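Local coordinates for carbonic anhydrase (Sordaria macrospora, PDB 4O1J), which probably catalyses the reversible hydration of carbon dioxide to hydrogencarbonate, as a tetrameric, zinc-dependent beta-class carbonic anhydrase, at residues Ala169-Lys172 with Val173-Asn177. Residues are numbered along the deposited sequence; the frame is centred on the assembly and turned at random.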
loop_
_atom_site.group_PDB
_atom_site.type_symbol
_atom_site.label_atom_id
_atom_site.label_comp_id
_atom_site.label_asym_id
_atom_site.label_seq_id
_atom_site.Cartn_x
_atom_site.Cartn_y
_atom_site.Cartn_z
ATOM N N ALA A 169 -6.546 11.301 -15.486
ATOM C CA ALA A 169 -5.265 11.005 -14.851
ATOM C C ALA A 169 -5.120 9.500 -14.633
ATOM O O ALA A 169 -4.052 8.903 -14.900
ATOM C CB ALA A 169 -5.137 11.755 -13.529
ATOM N N GLY A 170 -6.210 8.880 -14.182
ATOM C CA GLY A 170 -6.186 7.457 -13.914
ATOM C C GLY A 170 -5.940 6.676 -15.193
ATOM O O GLY A 170 -5.236 5.662 -15.189
ATOM N N ILE A 171 -6.509 7.164 -16.294
ATOM C CA ILE A 171 -6.273 6.554 -17.594
ATOM C C ILE A 171 -4.787 6.621 -17.928
ATOM O O ILE A 171 -4.207 5.610 -18.317
ATOM C CB ILE A 171 -7.090 7.233 -18.709
ATOM C CG1 ILE A 171 -8.572 6.876 -18.579
ATOM C CG2 ILE A 171 -6.593 6.789 -20.075
ATOM C CD1 ILE A 171 -8.876 5.417 -18.828
ATOM N N LYS A 172 -4.165 7.789 -17.746
ATOM C CA LYS A 172 -2.719 7.906 -18.007
ATOM C C LYS A 172 -1.908 6.862 -17.223
ATOM O O LYS A 172 -1.027 6.173 -17.785
ATOM C CB LYS A 172 -2.227 9.315 -17.670
ATOM C CG LYS A 172 -2.782 10.382 -18.609
ATOM C CD LYS A 172 -2.378 11.776 -18.173
ATOM C CE LYS A 172 -3.128 12.836 -18.965
ATOM N NZ LYS A 172 -2.844 14.211 -18.468
ATOM N N VAL A 173 -2.242 6.714 -15.939
ATOM C CA VAL A 173 -1.575 5.717 -15.101
ATOM C C VAL A 173 -1.777 4.283 -15.626
ATOM O O VAL A 173 -0.815 3.510 -15.717
ATOM C CB VAL A 173 -2.066 5.785 -13.642
ATOM C CG1 VAL A 173 -1.448 4.660 -12.814
ATOM C CG2 VAL A 173 -1.735 7.139 -13.036
ATOM N N LEU A 174 -3.017 3.943 -15.982
ATOM C CA LEU A 174 -3.331 2.633 -16.562
ATOM C C LEU A 174 -2.544 2.370 -17.854
ATOM O O LEU A 174 -2.112 1.240 -18.130
ATOM C CB LEU A 174 -4.834 2.526 -16.856
ATOM C CG LEU A 174 -5.804 2.487 -15.672
ATOM C CD1 LEU A 174 -7.245 2.549 -16.141
ATOM C CD2 LEU A 174 -5.574 1.236 -14.853
ATOM N N MET A 175 -2.377 3.425 -18.647
ATOM C CA MET A 175 -1.694 3.334 -19.926
ATOM C C MET A 175 -0.193 3.228 -19.723
ATOM O O MET A 175 0.537 2.851 -20.641
ATOM C CB MET A 175 -2.020 4.547 -20.803
ATOM C CG MET A 175 -3.498 4.698 -21.154
ATOM S SD MET A 175 -4.073 3.572 -22.437
ATOM C CE MET A 175 -3.404 4.354 -23.908
ATOM N N ASN A 176 0.274 3.551 -18.521
ATOM C CA ASN A 176 1.693 3.347 -18.219
ATOM C C ASN A 176 1.975 2.061 -17.440
ATOM O O ASN A 176 3.129 1.683 -17.232
ATOM C CB ASN A 176 2.237 4.552 -17.461
ATOM C CG ASN A 176 2.339 5.781 -18.339
ATOM O OD1 ASN A 176 2.496 5.671 -19.562
ATOM N ND2 ASN A 176 2.206 6.961 -17.731
ATOM N N ASN A 177 0.910 1.386 -17.027
ATOM C CA ASN A 177 1.016 0.068 -16.413
ATOM C C ASN A 177 1.622 -0.930 -17.395
ATOM O O ASN A 177 1.190 -1.005 -18.543
ATOM C CB ASN A 177 -0.356 -0.410 -15.957
ATOM C CG ASN A 177 -0.307 -1.744 -15.255
ATOM O OD1 ASN A 177 -0.091 -2.785 -15.877
ATOM N ND2 ASN A 177 -0.551 -1.727 -13.953
#
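Val173 packs back on Ala169 and Gly170, and Lys172 meets Asn176, in the closing turns of helix 155-176, where alpha-helical bonding runs down to the C-terminal end. Val173 N donates to Ala169 O at 3.0 Å, and Leu174 N to Gly170 O at 2.9 Å. Val173 sets its CG1 anti to the backbone N (chi1 175°), which swings CG2 back over the preceding turn, 3.5 Å from Ala169 O. Two residues earlier, Ile171 takes the N-H of Met175 on its carbonyl oxygen, while the two side chains lie side by side, Ile171 CG2 being 3.9 Å from Met175 CG. Both reach Val191 of strand 190-197, and Leu174 packs on Ile107 and Leu109 of strand 106-112, so this face seats the helix against the sheet. Lys172 runs outward as an extended chain, yet Lys172 O receives the last of the four bonds, a weak one from Asn176 N at 3.0 Å (124° at the hydrogen). Asn176 also bonds weakly through OD1 to Arg181 and packs on Tyr143 of a second subunit; an alanine here would probably leave that guanidinium without this acceptor and thin the subunit contact. The chemistry thus implies a helix whose internal bonding weakens at its end, just before Asn177 OD1 caps helix 178-187 at Ile180 N.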